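Local coordinates for activator of Hsp90 ATPase homologue 1/2-like C-terminal domain-containing protein (Enterococcus faecalis, PDB 2NN5) that is of unknown function but belongs to the AHA1 family, probably with the helix-grip fold of its SRPBCC relatives, and binds magnesium in the crystal, at residues F92-Y95 / K99-G102; R53-T58 / G77-I82; D113-A118 / L123-E128. All blocks are in the same frame, centred on the assembly; numbering follows the deposited sequence. Where two conformers were deposited one is given.

How the interactions relate
All three contacts belong to one antiparallel sheet and the helix 48-56 packed on it. Interaction 1 is central: its centre lies about 12 Å from that of interaction 2 and about 13 Å from that of interaction 3. A probable backbone bond from Phe92 N to Gly77 O (2.9 Å) joins it to the strand of interaction 2, and another from Leu114 N to Lys99 O (2.9 Å) joins it to interaction 3. Leu55 of interaction 2 touches interaction 3, its CD1 3.9 Å from Leu114 CD1 in the conformer given. The contacts lie away from the magnesium ligand Glu164; the side chain of Gln117 is about 11 Å from a bound magnesium ion.

Interaction 1 of 3, residues F92-Y95 / K99-G102; sequences FTDY and KYLG
A classic beta bulge, in which Thr93 and Asp94 both face Gly102, marks the corner in the hairpin of strands 86-96 and 100-105. Gly102 O accepts a short backbone bond from Thr93 N (2.7 Å) and a weak, long one from Asp94 N (3.4 Å), so two successive amides share one carbonyl oxygen. Thr93 N stands well above the plane of that carbonyl, 51° out of it. The CA of Phe92 makes a further CA-H...O contact with Gly102 O at 3.2 Å. In return, Gly102 N gives Asp94 O a nearly straight bond of 2.9 Å.

Next along the hairpin, Tyr95 and Leu101 form a non-hydrogen-bonded pair with both side chains on one face of the sheet. Leu101 has its CG anti to the backbone N (chi1 -177°), and its CD1 is placed over the centre of the Phe92 ring, 3.5 Å from the centroid, a CH-pi contact almost along the ring normal. The same methyl lies 3.6 Å from CD1 of Tyr95, so one methyl touches both rings. On the face that carries Asp94, the carboxylate crosses Tyr100 obliquely, with Asp94 CG 3.6 Å from Tyr100 CE2 and the two planes 59° apart. A water closes this pairing: it donates to Asp94 OD1 and is also hydrogen-bonded to Tyr100 OH, lying in the plane of the ring.

Helix 48-56 covers the face of Leu101 and Tyr95: Leu101 packs on Trp52 and Leu55, and Tyr95 meets Trp52 edge-to-face. Phe92 meets Trp79 of the neighbouring strand 78-83 edge-to-face, while the backbone of Leu101 pairs with Phe112 of strand 108-116 on the other side of the hairpin.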
# COMPACT_ATOMS: atom_id res chain seq x y z
N PHE A 92 -6.40 -11.13 7.82
CA PHE A 92 -5.01 -11.40 7.43
C PHE A 92 -4.95 -12.78 6.79
O PHE A 92 -5.51 -13.74 7.30
CB PHE A 92 -4.07 -11.42 8.62
CG PHE A 92 -3.95 -10.10 9.33
CD1 PHE A 92 -4.42 -8.89 8.77
CD2 PHE A 92 -3.33 -10.03 10.60
CE1 PHE A 92 -4.20 -7.66 9.42
CE2 PHE A 92 -3.16 -8.83 11.23
CZ PHE A 92 -3.61 -7.62 10.67
N THR A 93 -4.23 -12.88 5.68
CA THR A 93 -4.03 -14.16 5.04
C THR A 93 -2.63 -14.69 5.37
O THR A 93 -2.36 -15.88 5.16
CB THR A 93 -4.19 -14.03 3.49
OG1 THR A 93 -3.27 -13.03 3.01
CG2 THR A 93 -5.65 -13.61 3.14
N ASP A 94 -1.75 -13.85 5.91
CA ASP A 94 -0.45 -14.31 6.38
C ASP A 94 0.10 -13.26 7.37
O ASP A 94 -0.20 -12.06 7.26
CB ASP A 94 0.52 -14.47 5.23
CG ASP A 94 1.36 -15.73 5.38
OD1 ASP A 94 1.31 -16.40 6.46
OD2 ASP A 94 2.01 -16.08 4.40
N TYR A 95 0.90 -13.71 8.33
CA TYR A 95 1.33 -12.85 9.41
C TYR A 95 2.64 -13.37 9.99
O TYR A 95 2.66 -14.50 10.47
CB TYR A 95 0.26 -12.82 10.52
CG TYR A 95 0.57 -11.86 11.64
CD1 TYR A 95 0.08 -10.54 11.64
CD2 TYR A 95 1.32 -12.27 12.75
CE1 TYR A 95 0.36 -9.65 12.70
CE2 TYR A 95 1.59 -11.39 13.80
CZ TYR A 95 1.10 -10.10 13.78
OH TYR A 95 1.36 -9.23 14.79
N LYS A 99 8.06 -8.97 9.78
CA LYS A 99 8.57 -9.56 8.56
C LYS A 99 7.57 -9.39 7.39
O LYS A 99 7.93 -8.85 6.35
CB LYS A 99 8.83 -11.07 8.79
CG LYS A 99 9.99 -11.45 9.79
CD LYS A 99 10.16 -12.98 9.89
CE LYS A 99 9.48 -13.70 11.12
NZ LYS A 99 9.19 -13.00 12.47
N TYR A 100 6.36 -9.90 7.56
CA TYR A 100 5.38 -9.80 6.46
C TYR A 100 3.95 -9.86 6.92
O TYR A 100 3.67 -10.35 8.02
CB TYR A 100 5.60 -10.81 5.34
CG TYR A 100 5.63 -12.23 5.79
CD1 TYR A 100 6.85 -12.93 5.92
CD2 TYR A 100 4.46 -12.92 6.05
CE1 TYR A 100 6.87 -14.31 6.33
CE2 TYR A 100 4.47 -14.28 6.45
CZ TYR A 100 5.67 -14.97 6.59
OH TYR A 100 5.62 -16.29 7.01
N LEU A 101 3.07 -9.34 6.07
CA LEU A 101 1.65 -9.24 6.37
C LEU A 101 0.88 -9.33 5.07
O LEU A 101 1.13 -8.53 4.17
CB LEU A 101 1.33 -7.87 7.03
CG LEU A 101 -0.11 -7.67 7.45
CD1 LEU A 101 -0.55 -8.65 8.59
CD2 LEU A 101 -0.32 -6.22 7.91
N GLY A 102 -0.03 -10.30 4.98
CA GLY A 102 -0.93 -10.36 3.84
C GLY A 102 -2.34 -10.11 4.33
O GLY A 102 -2.74 -10.61 5.37
O HOH W 1 3.37 -17.63 7.48

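Interaction 2 of 3, residues R53-T58 / G77-I82; sequences RYLTET and GFWRFI
Trp79 reaches from strand 78-83 to the end of helix 48-56 and gives its indole N-H to the backbone of Leu55, NE1 to O 3.0 Å. The bond is bent, 142° at the hydrogen, but the oxygen lies at the edge of the indole and in its plane. NE1 in turn is tilted 22° from the plane of the Leu55 carbonyl. Trp79 CG sits beside the backbone N and anti to the carbonyl carbon (chi1 -78°), from where the indole reaches Leu55. The donor of a buried ring is thus satisfied by an oxygen in the last turn of a helix, where carbonyls commonly lack an i+4 amide partner. Beside the bond, Leu55 CD2 lies a loose 4.2 Å from Trp79 CZ2, the two side chains crossing.

Behind Leu55 the helix is weakly bonded, with Thr56 N donating to Arg53 O at 3.2 Å. Arg53 and Glu57 form a salt bridge across the helix end: Arg53 NE meets Glu57 OE2 at 2.8 Å and Arg53 NH1 meets Glu57 OE1 at 2.9 Å, a side-on grip on both carboxylate oxygens. Glu57 also occupies the N-cap position of helix 58-64. Leu61 of that helix and Leu68 and Ile70 of strand 68-72 pack around the indole.

Through its bond, Trp79 ties helix 48-56 to the sheet; two short helices between the second and third strands are consistent with the helix-grip fold of SRPBCC proteins.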
# COMPACT_ATOMS: atom_id res chain seq x y z
N ARG A 53 5.24 -1.25 13.13
CA ARG A 53 4.24 -0.65 14.02
C ARG A 53 3.22 0.11 13.20
O ARG A 53 2.08 0.22 13.64
CB ARG A 53 4.88 0.28 15.06
CG ARG A 53 5.93 -0.50 15.93
CD ARG A 53 6.53 0.35 17.06
NE ARG A 53 5.45 0.85 17.89
CZ ARG A 53 5.56 1.85 18.78
NH1 ARG A 53 4.49 2.24 19.46
NH2 ARG A 53 6.76 2.43 18.96
N TYR A 54 3.61 0.65 12.03
CA TYR A 54 2.66 1.39 11.21
C TYR A 54 1.67 0.48 10.50
O TYR A 54 0.70 0.99 9.93
CB TYR A 54 3.43 2.27 10.19
CG TYR A 54 4.08 3.44 10.89
CD1 TYR A 54 5.33 3.28 11.52
CD2 TYR A 54 3.48 4.70 10.91
CE1 TYR A 54 5.92 4.32 12.21
CE2 TYR A 54 4.09 5.77 11.55
CZ TYR A 54 5.31 5.57 12.20
OH TYR A 54 5.91 6.62 12.88
N LEU A 55 1.91 -0.84 10.54
CA LEU A 55 0.95 -1.77 9.97
C LEU A 55 0.08 -2.43 11.04
O LEU A 55 -0.83 -3.18 10.71
CB LEU A 55 1.66 -2.93 9.23
CG LEU A 55 2.54 -2.48 8.07
CD1 LEU A 55 3.40 -3.61 7.51
CD2 LEU A 55 1.68 -1.93 6.98
N THR A 56 0.44 -2.25 12.33
CA THR A 56 -0.12 -3.07 13.40
C THR A 56 -0.65 -2.27 14.59
O THR A 56 -1.09 -2.89 15.55
CB THR A 56 0.91 -4.10 13.92
OG1 THR A 56 2.11 -3.41 14.28
CG2 THR A 56 1.18 -5.11 12.83
N GLU A 57 -0.65 -0.95 14.49
CA GLU A 57 -1.17 -0.08 15.59
C GLU A 57 -2.08 0.97 15.02
O GLU A 57 -1.70 1.68 14.06
CB GLU A 57 -0.01 0.57 16.37
CG GLU A 57 0.97 -0.47 16.94
CD GLU A 57 2.15 0.08 17.71
OE1 GLU A 57 2.16 1.28 18.10
OE2 GLU A 57 3.09 -0.71 17.89
N THR A 58 -3.29 1.10 15.55
CA THR A 58 -4.29 1.94 14.89
C THR A 58 -3.81 3.40 14.78
O THR A 58 -3.99 4.06 13.74
CB THR A 58 -5.60 1.88 15.61
OG1 THR A 58 -6.10 0.54 15.46
CG2 THR A 58 -6.62 2.86 15.05
N GLY A 77 -5.58 -12.54 12.62
CA GLY A 77 -5.85 -11.11 12.82
C GLY A 77 -6.60 -10.56 11.61
O GLY A 77 -6.90 -11.29 10.62
N PHE A 78 -6.83 -9.26 11.68
CA PHE A 78 -7.59 -8.57 10.65
C PHE A 78 -7.45 -7.06 10.84
O PHE A 78 -7.25 -6.58 11.96
CB PHE A 78 -9.07 -8.99 10.62
CG PHE A 78 -9.85 -8.67 11.87
CD1 PHE A 78 -10.74 -7.62 11.90
CD2 PHE A 78 -9.79 -9.52 12.95
CE1 PHE A 78 -11.54 -7.39 12.99
CE2 PHE A 78 -10.57 -9.29 14.08
CZ PHE A 78 -11.42 -8.19 14.10
N TRP A 79 -7.60 -6.35 9.73
CA TRP A 79 -7.83 -4.90 9.74
C TRP A 79 -9.32 -4.65 9.58
O TRP A 79 -10.07 -5.56 9.16
CB TRP A 79 -7.14 -4.25 8.58
CG TRP A 79 -5.63 -4.07 8.78
CD1 TRP A 79 -4.87 -4.24 9.95
CD2 TRP A 79 -4.70 -3.62 7.76
NE1 TRP A 79 -3.50 -3.93 9.67
CE2 TRP A 79 -3.40 -3.57 8.35
CE3 TRP A 79 -4.85 -3.29 6.38
CZ2 TRP A 79 -2.28 -3.13 7.62
CZ3 TRP A 79 -3.70 -2.86 5.65
CH2 TRP A 79 -2.46 -2.80 6.28
N ARG A 80 -9.75 -3.44 9.88
CA ARG A 80 -11.12 -3.03 9.53
C ARG A 80 -11.02 -1.79 8.66
O ARG A 80 -10.13 -0.94 8.91
CB ARG A 80 -11.92 -2.66 10.75
CG ARG A 80 -12.11 -3.74 11.78
CD ARG A 80 -13.23 -3.32 12.70
NE ARG A 80 -13.42 -4.25 13.81
CZ ARG A 80 -12.76 -4.16 14.96
NH1 ARG A 80 -13.02 -5.04 15.92
NH2 ARG A 80 -11.87 -3.17 15.17
N PHE A 81 -11.92 -1.68 7.70
CA PHE A 81 -12.02 -0.48 6.86
C PHE A 81 -13.30 0.23 7.25
O PHE A 81 -14.36 -0.39 7.22
CB PHE A 81 -12.01 -0.85 5.38
CG PHE A 81 -12.17 0.29 4.46
CD1 PHE A 81 -11.05 0.91 3.91
CD2 PHE A 81 -13.44 0.72 4.09
CE1 PHE A 81 -11.18 1.97 3.05
CE2 PHE A 81 -13.58 1.77 3.22
CZ PHE A 81 -12.44 2.41 2.70
N ILE A 82 -13.20 1.50 7.63
CA ILE A 82 -14.37 2.20 8.17
C ILE A 82 -14.57 3.51 7.41
O ILE A 82 -13.65 4.37 7.32
CB ILE A 82 -14.13 2.56 9.66
CG1 ILE A 82 -13.75 1.32 10.47
CG2 ILE A 82 -15.32 3.38 10.19
CD1 ILE A 82 -14.77 0.29 10.55

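Interaction 3 of 3, residues D113-A118 / L123-E128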
# COMPACT_ATOMS: atom_id res chain seq x y z
N ASP A 113 6.04 -6.83 2.59
CA ASP A 113 7.25 -7.60 2.90
C ASP A 113 8.34 -6.62 3.33
O ASP A 113 8.74 -5.73 2.56
CB ASP A 113 7.67 -8.29 1.60
CG ASP A 113 8.69 -9.36 1.80
OD1 ASP A 113 9.13 -9.57 2.94
OD2 ASP A 113 8.99 -10.04 0.77
N LEU A 114 8.76 -6.74 4.58
CA LEU A 114 9.71 -5.79 5.14
C LEU A 114 11.11 -6.37 4.98
O LEU A 114 11.46 -7.29 5.67
CB LEU A 114 9.36 -5.53 6.63
CG LEU A 114 8.11 -4.69 6.91
CD1 LEU A 114 6.76 -5.38 6.58
CD2 LEU A 114 8.07 -4.22 8.39
N LYS A 115 11.86 -5.84 4.04
CA LYS A 115 13.21 -6.34 3.75
C LYS A 115 14.25 -5.39 4.37
O LYS A 115 14.34 -4.23 3.99
CB LYS A 115 13.39 -6.48 2.23
CG LYS A 115 12.49 -7.57 1.58
CD LYS A 115 12.79 -7.70 0.08
CE LYS A 115 11.82 -8.65 -0.64
NZ LYS A 115 11.99 -8.72 -2.14
N GLU A 116 15.05 -5.87 5.31
CA GLU A 116 16.09 -5.02 5.94
C GLU A 116 17.17 -4.71 4.92
O GLU A 116 17.69 -5.66 4.25
CB GLU A 116 16.67 -5.72 7.18
CG GLU A 116 17.64 -4.82 7.94
CD GLU A 116 17.87 -5.27 9.37
OE1 GLU A 116 16.91 -5.80 10.02
OE2 GLU A 116 19.01 -5.04 9.86
N GLN A 117 17.53 -3.43 4.77
CA GLN A 117 18.63 -3.06 3.87
C GLN A 117 19.84 -2.77 4.73
O GLN A 117 20.96 -3.06 4.32
CB GLN A 117 18.30 -1.84 3.03
CG GLN A 117 17.01 -2.03 2.26
CD GLN A 117 17.09 -3.08 1.14
OE1 GLN A 117 17.64 -2.84 0.04
NE2 GLN A 117 16.49 -4.24 1.40
N ALA A 118 19.60 -2.18 5.90
CA ALA A 118 20.63 -1.78 6.91
C ALA A 118 19.90 -1.64 8.24
O ALA A 118 18.67 -1.74 8.28
CB ALA A 118 21.29 -0.49 6.49
N LEU A 123 13.50 -1.80 2.96
CA LEU A 123 12.79 -1.75 1.70
C LEU A 123 11.47 -2.44 1.94
O LEU A 123 11.41 -3.65 2.17
CB LEU A 123 13.57 -2.48 0.61
CG LEU A 123 13.01 -2.33 -0.80
CD1 LEU A 123 13.19 -0.88 -1.24
CD2 LEU A 123 13.80 -3.25 -1.72
N LEU A 124 10.41 -1.63 1.91
CA LEU A 124 9.06 -2.19 2.06
C LEU A 124 8.63 -2.57 0.66
O LEU A 124 8.52 -1.69 -0.20
CB LEU A 124 8.12 -1.14 2.69
CG LEU A 124 6.63 -1.51 2.77
CD1 LEU A 124 6.37 -2.76 3.61
CD2 LEU A 124 5.84 -0.37 3.42
N VAL A 125 8.41 -3.87 0.43
CA VAL A 125 8.00 -4.37 -0.87
C VAL A 125 6.50 -4.64 -0.76
O VAL A 125 6.04 -5.47 0.05
CB VAL A 125 8.80 -5.61 -1.32
CG1 VAL A 125 8.32 -6.04 -2.74
CG2 VAL A 125 10.24 -5.24 -1.38
N PHE A 126 5.72 -3.93 -1.55
CA PHE A 126 4.26 -4.05 -1.56
C PHE A 126 3.86 -4.83 -2.81
O PHE A 126 4.35 -4.52 -3.91
CB PHE A 126 3.60 -2.66 -1.57
CG PHE A 126 2.08 -2.69 -1.70
CD1 PHE A 126 1.28 -2.80 -0.57
CD2 PHE A 126 1.48 -2.57 -2.97
CE1 PHE A 126 -0.10 -2.78 -0.69
CE2 PHE A 126 0.10 -2.56 -3.08
CZ PHE A 126 -0.70 -2.68 -1.93
N SER A 127 2.98 -5.82 -2.66
CA SER A 127 2.47 -6.47 -3.87
C SER A 127 0.98 -6.76 -3.72
O SER A 127 0.44 -6.75 -2.57
CB SER A 127 3.25 -7.72 -4.16
OG SER A 127 3.25 -8.62 -3.07
N GLU A 128 0.28 -6.85 -4.86
CA GLU A 128 -1.18 -6.92 -4.79
C GLU A 128 -1.72 -7.75 -5.94
O GLU A 128 -1.18 -7.69 -7.06
CB GLU A 128 -1.75 -5.49 -4.88
CG GLU A 128 -3.28 -5.40 -4.81
CD GLU A 128 -3.84 -3.99 -4.93
OE1 GLU A 128 -3.12 -3.05 -5.33
OE2 GLU A 128 -5.07 -3.86 -4.66
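Asp113 and Val125 form a hydrogen-bonded antiparallel pair, as do Lys115 and Leu123, so all eight backbone N and O atoms of these four residues are satisfied across the hairpin. Asp113 N reaches Val125 O at 2.9 Å, and Val125 N returns to Asp113 O at 2.8 Å. Lys115 N binds Leu123 O at 2.9 Å; Leu123 N answers to Lys115 O at 2.8 Å. That last oxygen has a second, weak donor in Gln117 NE2 at 3.4 Å. The Gln117 chain bends at chi2 (-68°), turning the amide back beside Leu123, with NE2 3.5 Å from Leu123 CB.

Between the two pairs, Leu114 and Leu124 make backbone hydrogen bonds away from the hairpin, Leu114 with Lys99, just before strand 100-105, and Leu124 with Arg42 of strand 35-44. Their side chains run side by side, CD1 of Leu114 4.0 Å from CD1 of Leu124 in the conformer given, on the buried face: Leu114 packs on Ile51, Trp52 and Leu55, and Leu124 on Leu152 of helix 138-157. On the opposite face, in the conformer given, the extended Lys115 chain crosses Val125 at a slant, its CE 3.8 Å from Val125 CG2.

Chemically the hairpin is two-sided: regular backbone bonding holds the strands together, Leu114 and Leu124 pack against helices 48-56 and 138-157, and the other face mixes the charged Asp113 and Lys115 with Leu123 and Val125.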